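Local coordinates for putative alkaline phosphatase (Pseudomonas fluorescens, PDB 4F1V), which binds phosphate with high affinity in the periplasm, probably as the solute-binding component of the PstSACB phosphate importer, at residues A[138-152]-A[197-209]. Sequence-based numbering, arbitrary orientation. Where two conformers were deposited one is given.
With PI (hydrogenphosphate ion), chain B.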
ATOM      1  N   VAL A 138      10.768  16.497 -14.536  0.80  4.85           N
ATOM      2  CA  VAL A 138      11.613  15.468 -13.942  0.80  4.46           C
ATOM      3  C   VAL A 138      10.734  14.512 -13.077  0.80  4.48           C
ATOM      4  O   VAL A 138       9.976  14.956 -12.187  0.80  5.00           O
ATOM      5  CB  VAL A 138      12.731  16.139 -13.178  0.80  5.10           C
ATOM      6  CG1 VAL A 138      13.515  15.129 -12.333  0.80  5.73           C
ATOM      7  CG2 VAL A 138      13.667  16.864 -14.190  0.80  8.89           C
ATOM      8  N   VAL A 139      10.804  13.216 -13.418  1.00  5.05           N
ATOM      9  CA  VAL A 139      10.075  12.206 -12.654  1.00  5.23           C
ATOM     10  C   VAL A 139      10.963  11.729 -11.477  1.00  4.61           C
ATOM     11  O   VAL A 139      12.108  11.373 -11.669  1.00  5.72           O
ATOM     12  CB  VAL A 139       9.750  11.026 -13.596  1.00  5.48           C
ATOM     13  CG1 VAL A 139       9.187   9.845 -12.781  1.00  7.04           C
ATOM     14  CG2 VAL A 139       8.742  11.499 -14.646  1.00  7.15           C
ATOM     15  N   VAL A 140      10.356  11.688 -10.293  1.00  4.50           N
ATOM     16  CA  VAL A 140      10.980  11.113  -9.099  1.00  4.02           C
ATOM     17  C   VAL A 140      10.279   9.777  -8.801  1.00  3.69           C
ATOM     18  O   VAL A 140       9.059   9.666  -8.926  1.00  4.56           O
ATOM     19  CB  VAL A 140      10.852  12.056  -7.870  1.00  4.46           C
ATOM     20  CG1 VAL A 140      11.619  11.478  -6.679  1.00  5.41           C
ATOM     21  CG2 VAL A 140      11.363  13.452  -8.201  1.00  6.42           C
ATOM     22  N   TYR A 141      11.035   8.742  -8.460  1.00  3.86           N
ATOM     23  CA  TYR A 141      10.510   7.400  -8.247  1.00  3.46           C
ATOM     24  C   TYR A 141      11.250   6.757  -7.072  1.00  3.20           C
ATOM     25  O   TYR A 141      12.296   7.193  -6.637  1.00  4.08           O
ATOM     26  CB  TYR A 141      10.568   6.559  -9.516  1.00  3.85           C
ATOM     27  CG  TYR A 141      11.991   6.203  -9.904  1.00  4.50           C
ATOM     28  CD1 TYR A 141      12.555   4.996  -9.515  1.00  4.63           C
ATOM     29  CD2 TYR A 141      12.766   7.084 -10.638  1.00  5.08           C
ATOM     30  CE1 TYR A 141      13.844   4.643  -9.823  1.00  6.18           C
ATOM     31  CE2 TYR A 141      14.093   6.787 -10.907  1.00  5.87           C
ATOM     32  CZ  TYR A 141      14.650   5.571 -10.527  1.00  6.24           C
ATOM     33  OH  TYR A 141      15.964   5.232 -10.824  1.00  8.75           O
ATOM     34  N   ARG A 142      10.670   5.637  -6.584  1.00  3.50           N
ATOM     35  CA  ARG A 142      11.249   4.921  -5.440  1.00  3.59           C
ATOM     36  C   ARG A 142      12.385   4.016  -5.874  1.00  4.10           C
ATOM     37  O   ARG A 142      12.210   3.144  -6.742  1.00  4.28           O
ATOM     38  CB  ARG A 142      10.131   4.108  -4.711  1.00  3.70           C
ATOM     39  CG  ARG A 142       9.147   4.993  -3.973  1.00  3.80           C
ATOM     40  CD  ARG A 142       9.718   5.528  -2.667  1.00  3.94           C
ATOM     41  NE  ARG A 142       9.930   4.467  -1.676  1.00  3.60           N
ATOM     42  CZ  ARG A 142       8.936   3.932  -0.970  1.00  3.64           C
ATOM     43  NH1 ARG A 142       7.696   4.450  -1.012  1.00  3.54           N
ATOM     44  NH2 ARG A 142       9.196   2.878  -0.191  1.00  4.03           N
ATOM     45  N   SER A 143      13.530   4.179  -5.238  1.00  4.36           N
ATOM     46  CA  SER A 143      14.690   3.375  -5.519  0.50  4.73           C
ATOM     47  C   SER A 143      14.593   1.907  -5.152  1.00  4.95           C
ATOM     48  O   SER A 143      15.219   1.057  -5.762  1.00  7.46           O
ATOM     49  CB  SER A 143      15.928   3.961  -4.763  0.50  4.91           C
ATOM     50  OG  SER A 143      15.801   3.798  -3.356  0.50  4.38           O
ATOM     51  N   GLU A 144      13.821   1.632  -4.104  1.00  4.92           N
ATOM     52  CA  GLU A 144      13.809   0.329  -3.441  1.00  4.75           C
ATOM     53  C   GLU A 144      12.477  -0.391  -3.742  1.00  4.60           C
ATOM     54  O   GLU A 144      11.629   0.065  -4.466  1.00  5.66           O
ATOM     55  CB  GLU A 144      14.066   0.473  -1.930  1.00  5.08           C
ATOM     56  CG  GLU A 144      12.950   0.871  -1.013  1.00  5.24           C
ATOM     57  CD  GLU A 144      12.496   2.322  -1.047  1.00  4.65           C
ATOM     58  OE1 GLU A 144      12.456   2.983  -2.107  1.00  5.46           O
ATOM     59  OE2 GLU A 144      12.004   2.783   0.054  1.00  4.69           O
ATOM     60  N   SER A 145      12.351  -1.602  -3.142  1.00  4.33           N
ATOM     61  CA  SER A 145      11.201  -2.440  -3.343  1.00  4.11           C
ATOM     62  C   SER A 145      10.037  -1.861  -2.515  1.00  3.64           C
ATOM     63  O   SER A 145      10.022  -1.909  -1.290  1.00  4.58           O
ATOM     64  CB  SER A 145      11.530  -3.844  -2.889  1.00  4.19           C
ATOM     65  OG  SER A 145      10.411  -4.708  -2.979  1.00  4.93           O
ATOM     66  N   SER A 146       9.057  -1.284  -3.248  1.00  3.63           N
ATOM     67  CA  SER A 146       8.017  -0.467  -2.695  1.00  3.48           C
ATOM     68  C   SER A 146       6.625  -0.971  -3.061  1.00  3.08           C
ATOM     69  O   SER A 146       6.323  -1.248  -4.232  1.00  3.62           O
ATOM     70  CB  SER A 146       8.187   0.965  -3.261  1.00  3.48           C
ATOM     71  OG  SER A 146       7.067   1.800  -3.134  1.00  3.54           O
ATOM     72  N   GLY A 147       5.779  -1.024  -2.034  1.00  3.19           N
ATOM     73  CA  GLY A 147       4.376  -1.309  -2.262  1.00  3.01           C
ATOM     74  C   GLY A 147       3.626  -0.169  -2.940  1.00  2.92           C
ATOM     75  O   GLY A 147       2.657  -0.436  -3.695  1.00  3.52           O
ATOM     76  N   THR A 148       3.998   1.074  -2.699  1.00  2.99           N
ATOM     77  CA  THR A 148       3.428   2.190  -3.442  1.00  2.66           C
ATOM     78  C   THR A 148       3.695   1.992  -4.939  1.00  2.98           C
ATOM     79  O   THR A 148       2.813   2.166  -5.809  1.00  3.41           O
ATOM     80  CB  THR A 148       3.955   3.541  -3.000  1.00  3.06           C
ATOM     81  OG1 THR A 148       3.853   3.680  -1.564  1.00  2.99           O
ATOM     82  CG2 THR A 148       3.135   4.674  -3.621  1.00  3.61           C
ATOM     83  N   THR A 149       4.928   1.599  -5.269  1.00  3.13           N
ATOM     84  CA  THR A 149       5.249   1.271  -6.671  1.00  3.10           C
ATOM     85  C   THR A 149       4.343   0.149  -7.171  1.00  3.05           C
ATOM     86  O   THR A 149       3.861   0.234  -8.327  1.00  3.57           O
ATOM     87  CB  THR A 149       6.721   0.857  -6.839  1.00  3.26           C
ATOM     88  OG1 THR A 149       7.521   1.996  -6.490  1.00  3.59           O
ATOM     89  CG2 THR A 149       7.018   0.405  -8.276  1.00  3.78           C
ATOM     90  N   GLU A 150       4.138  -0.917  -6.392  1.00  2.96           N
ATOM     91  CA  GLU A 150       3.278  -2.003  -6.868  1.00  3.26           C
ATOM     92  C   GLU A 150       1.852  -1.467  -7.142  1.00  3.22           C
ATOM     93  O   GLU A 150       1.263  -1.756  -8.196  1.00  3.39           O
ATOM     94  CB  GLU A 150       3.283  -3.162  -5.868  1.00  3.46           C
ATOM     95  CG  GLU A 150       2.508  -4.382  -6.415  1.00  4.27           C
ATOM     96  CD  GLU A 150       2.676  -5.601  -5.509  1.00  3.98           C
ATOM     97  OE1 GLU A 150       3.820  -6.092  -5.377  1.00  4.21           O
ATOM     98  OE2 GLU A 150       1.639  -6.071  -4.924  1.00  4.00           O
ATOM     99  N   LEU A 151       1.282  -0.704  -6.204  1.00  3.35           N
ATOM    100  CA  LEU A 151      -0.075  -0.196  -6.404  1.00  3.48           C
ATOM    101  C   LEU A 151      -0.165   0.684  -7.667  1.00  3.22           C
ATOM    102  O   LEU A 151      -1.155   0.653  -8.406  1.00  3.72           O
ATOM    103  CB  LEU A 151      -0.540   0.611  -5.178  1.00  3.18           C
ATOM    104  CG  LEU A 151      -0.784  -0.200  -3.908  1.00  3.80           C
ATOM    105  CD1 LEU A 151      -1.166   0.739  -2.786  1.00  5.89           C
ATOM    106  CD2 LEU A 151      -1.834  -1.276  -4.132  1.00  5.34           C
ATOM    107  N   PHE A 152       0.840   1.516  -7.868  1.00  3.23           N
ATOM    108  CA  PHE A 152       0.861   2.458  -9.017  1.00  3.06           C
ATOM    109  C   PHE A 152       1.067   1.732 -10.359  1.00  3.49           C
ATOM    110  O   PHE A 152       0.388   2.034 -11.332  1.00  3.60           O
ATOM    111  CB  PHE A 152       1.942   3.508  -8.761  1.00  3.28           C
ATOM    112  CG  PHE A 152       2.009   4.604  -9.822  1.00  3.86           C
ATOM    113  CD1 PHE A 152       0.914   5.362 -10.170  1.00  4.60           C
ATOM    114  CD2 PHE A 152       3.212   4.878 -10.445  1.00  4.62           C
ATOM    115  CE1 PHE A 152       0.959   6.379 -11.091  1.00  5.45           C
ATOM    116  CE2 PHE A 152       3.295   5.909 -11.389  1.00  5.61           C
ATOM    117  CZ  PHE A 152       2.206   6.654 -11.705  1.00  6.07           C
ATOM    118  N   ALA A 197      12.974  14.850  -2.169  1.00  4.34           N
ATOM    119  CA  ALA A 197      13.539  15.024  -3.497  1.00  4.70           C
ATOM    120  C   ALA A 197      12.598  15.836  -4.403  1.00  5.06           C
ATOM    121  O   ALA A 197      13.080  16.617  -5.247  1.00  6.43           O
ATOM    122  CB  ALA A 197      13.847  13.643  -4.135  1.00  5.41           C
ATOM    123  N   LEU A 198      11.290  15.677  -4.275  0.70  4.65           N
ATOM    124  CA  LEU A 198      10.372  16.433  -5.108  0.70  4.55           C
ATOM    125  C   LEU A 198      10.673  17.946  -5.039  0.70  4.65           C
ATOM    126  O   LEU A 198      10.570  18.686  -6.009  0.70  5.57           O
ATOM    127  CB  LEU A 198       8.936  16.118  -4.668  0.70  4.35           C
ATOM    128  CG  LEU A 198       7.824  16.423  -5.645  0.70  3.35           C
ATOM    129  CD1 LEU A 198       7.804  15.419  -6.804  0.70  4.18           C
ATOM    130  CD2 LEU A 198       6.466  16.376  -4.910  0.70  6.90           C
ATOM    131  N   ALA A 199      11.057  18.386  -3.821  0.70  5.34           N
ATOM    132  CA  ALA A 199      11.298  19.766  -3.552  0.70  6.54           C
ATOM    133  C   ALA A 199      12.700  20.198  -3.923  0.70  7.19           C
ATOM    134  O   ALA A 199      13.006  21.441  -3.923  0.70  9.84           O
ATOM    135  CB  ALA A 199      11.048  20.023  -2.055  0.70  9.35           C
ATOM    136  N   ALA A 200      13.625  19.308  -4.267  0.70  6.76           N
ATOM    137  CA  ALA A 200      15.063  19.603  -4.477  0.70  7.25           C
ATOM    138  C   ALA A 200      15.375  20.034  -5.888  0.70  7.49           C
ATOM    139  O   ALA A 200      16.552  20.302  -6.202  0.70  9.90           O
ATOM    140  CB  ALA A 200      15.903  18.393  -4.063  0.70  7.14           C
ATOM    141  N   GLY A 201      14.362  20.124  -6.723  0.70  7.73           N
ATOM    142  CA  GLY A 201      14.529  20.737  -8.040  0.70  8.81           C
ATOM    143  C   GLY A 201      13.144  21.112  -8.568  0.70  7.78           C
ATOM    144  O   GLY A 201      12.136  20.484  -8.170  0.70  8.02           O
ATOM    145  N   ASP A 202      13.027  22.091  -9.436  1.00 10.20           N
ATOM    146  CA  ASP A 202      11.818  22.537 -10.058  1.00  8.25           C
ATOM    147  C   ASP A 202      11.269  21.531 -11.055  1.00  7.13           C
ATOM    148  O   ASP A 202      12.009  20.815 -11.734  1.00  7.50           O
ATOM    149  CB  ASP A 202      11.990  23.906 -10.718  1.00  9.74           C
ATOM    150  CG  ASP A 202      10.734  24.684 -10.987  1.00 10.40           C
ATOM    151  OD1 ASP A 202      10.803  25.651 -11.795  1.00 22.43           O
ATOM    152  OD2 ASP A 202       9.642  24.403 -10.423  1.00 10.29           O
ATOM    153  N   GLY A 203       9.958  21.534 -11.203  1.00  6.13           N
ATOM    154  CA  GLY A 203       9.304  20.793 -12.234  1.00  6.25           C
ATOM    155  C   GLY A 203       9.219  19.268 -12.026  1.00  5.96           C
ATOM    156  O   GLY A 203       9.066  18.536 -13.006  1.00  7.52           O
ATOM    157  N   ARG A 204       9.290  18.828 -10.775  1.00  5.53           N
ATOM    158  CA  ARG A 204       9.299  17.400 -10.429  1.00  4.64           C
ATOM    159  C   ARG A 204       7.921  16.884 -10.179  1.00  4.39           C
ATOM    160  O   ARG A 204       7.023  17.617  -9.720  1.00  5.48           O
ATOM    161  CB  ARG A 204      10.264  17.161  -9.233  1.00  5.13           C
ATOM    162  CG  ARG A 204      11.709  17.390  -9.623  1.00  6.30           C
ATOM    163  CD  ARG A 204      12.675  17.136  -8.496  1.00  6.10           C
ATOM    164  NE  ARG A 204      14.047  17.363  -9.011  1.00  6.48           N
ATOM    165  CZ  ARG A 204      15.135  16.906  -8.407  1.00  7.41           C
ATOM    166  NH1 ARG A 204      15.125  16.339  -7.234  1.00  7.49           N
ATOM    167  NH2 ARG A 204      16.269  17.070  -9.028  1.00  7.86           N
ATOM    168  N   ILE A 205       7.711  15.595 -10.424  1.00  4.19           N
ATOM    169  CA  ILE A 205       6.416  14.937 -10.249  1.00  3.62           C
ATOM    170  C   ILE A 205       6.679  13.491  -9.762  1.00  3.88           C
ATOM    171  O   ILE A 205       7.695  12.901 -10.103  1.00  4.40           O
ATOM    172  CB  ILE A 205       5.598  14.934 -11.599  1.00  3.95           C
ATOM    173  CG1 ILE A 205       4.161  14.462 -11.380  1.00  4.46           C
ATOM    174  CG2 ILE A 205       6.314  14.173 -12.700  1.00  5.00           C
ATOM    175  CD1 ILE A 205       3.260  14.925 -12.526  1.00  5.96           C
ATOM    176  N   THR A 206       5.747  12.931  -9.009  1.00  3.59           N
ATOM    177  CA  THR A 206       5.898  11.542  -8.517  1.00  3.89           C
ATOM    178  C   THR A 206       4.509  10.944  -8.238  1.00  3.52           C
ATOM    179  O   THR A 206       3.486  11.582  -8.471  1.00  4.04           O
ATOM    180  CB  THR A 206       6.814  11.518  -7.269  1.00  4.00           C
ATOM    181  OG1 THR A 206       7.226  10.178  -6.990  1.00  4.04           O
ATOM    182  CG2 THR A 206       6.144  12.069  -6.053  1.00  3.98           C
ATOM    183  N   TYR A 207       4.564   9.704  -7.720  1.00  3.53           N
ATOM    184  CA  TYR A 207       3.414   8.970  -7.220  1.00  3.35           C
ATOM    185  C   TYR A 207       3.640   8.729  -5.730  1.00  3.39           C
ATOM    186  O   TYR A 207       4.781   8.572  -5.279  1.00  4.09           O
ATOM    187  CB  TYR A 207       3.233   7.627  -7.993  1.00  3.91           C
ATOM    188  CG  TYR A 207       4.457   6.741  -7.931  1.00  3.59           C
ATOM    189  CD1 TYR A 207       4.583   5.763  -6.953  1.00  3.38           C
ATOM    190  CD2 TYR A 207       5.519   6.940  -8.808  1.00  3.86           C
ATOM    191  CE1 TYR A 207       5.734   4.978  -6.852  1.00  3.53           C
ATOM    192  CE2 TYR A 207       6.659   6.141  -8.713  1.00  3.40           C
ATOM    193  CZ  TYR A 207       6.777   5.170  -7.761  1.00  3.43           C
ATOM    194  OH  TYR A 207       7.934   4.435  -7.654  1.00  4.40           O
ATOM    195  N   MET A 208       2.547   8.720  -4.928  1.00  3.35           N
ATOM    196  CA  MET A 208       2.771   8.863  -3.475  1.00  3.14           C
ATOM    197  C   MET A 208       1.567   8.458  -2.640  1.00  3.15           C
ATOM    198  O   MET A 208       0.399   8.699  -3.004  1.00  3.57           O
ATOM    199  CB  MET A 208       3.074  10.357  -3.194  1.00  2.99           C
ATOM    200  CG  MET A 208       3.473  10.734  -1.787  1.00  3.24           C
ATOM    201  SD  MET A 208       4.870   9.804  -1.094  1.00  3.82           S
ATOM    202  CE  MET A 208       6.103  10.154  -2.317  1.00  4.43           C
ATOM    203  N   SER A 209       1.878   7.926  -1.461  1.00  3.02           N
ATOM    204  CA  SER A 209       0.911   7.813  -0.379  1.00  3.23           C
ATOM    205  C   SER A 209       0.070   9.091  -0.241  1.00  3.15           C
ATOM    206  O   SER A 209       0.659  10.187  -0.208  1.00  3.49           O
ATOM    207  CB  SER A 209       1.665   7.617   0.961  1.00  3.70           C
ATOM    208  OG  SER A 209       0.813   7.726   2.033  1.00  4.25           O
TER
HETATM  209  P    PI B1401       6.057   1.469   0.653  1.00  2.78           P
HETATM  210  O1   PI B1401       6.387  -0.010   0.451  1.00  2.77           O
HETATM  211  O2   PI B1401       7.094   2.154   1.546  1.00  3.22           O
HETATM  212  O3   PI B1401       5.928   2.176  -0.702  1.00  3.08           O
HETATM  213  O4   PI B1401       4.695   1.566   1.395  1.00  3.15           O
HETATM  214  O   HOH W   1       4.280   6.389  -0.955  1.00  3.63           O
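The phenol oxygen of Tyr207 is gripped twice by 138-152: Arg142 N donates to Tyr207 OH at 3.2 Å, almost straight at 172°, and Thr149 OG1 shares a hydrogen bond with Tyr207 OH at 2.7 Å. One face of the tyrosine ring lies against Phe152, whose CG, anti to its backbone N (chi1 -176°), brings the two planes within 12° of each other but slid so far that Tyr207 CB, rather than the ring, sits over the phenylalanine centre, 3.6 Å from its centroid. Thr148 CG2 meets the ring edge 3.8 Å from Tyr207 CD1. Farther along, in the mixed sheet of one lobe of this venus-flytrap protein, Val138 and Val139 pair in parallel with Arg204 and Ile205; one residue on, Thr206 OG1 donates to Val140 O at 2.7 Å from above the carbonyl plane. Phosphate sits at the N-terminal end of the helix: Arg142 NH1 and NH2, Ser146 OG, Gly147 N, and Thr148 N and OG1 all donate to it, while Glu144 holds the guanidinium side-on through NE and NH2. Leu10, Thr9 and Ser33 add further bonds to the anion. A phenylalanine in place of Tyr207 would probably leave Arg142 N and Thr149 OG1 without their shared partner. The tyrosine thus acts as a second-shell brace, tying the strand end that carries Arg142 to the helix whose first turn binds phosphate.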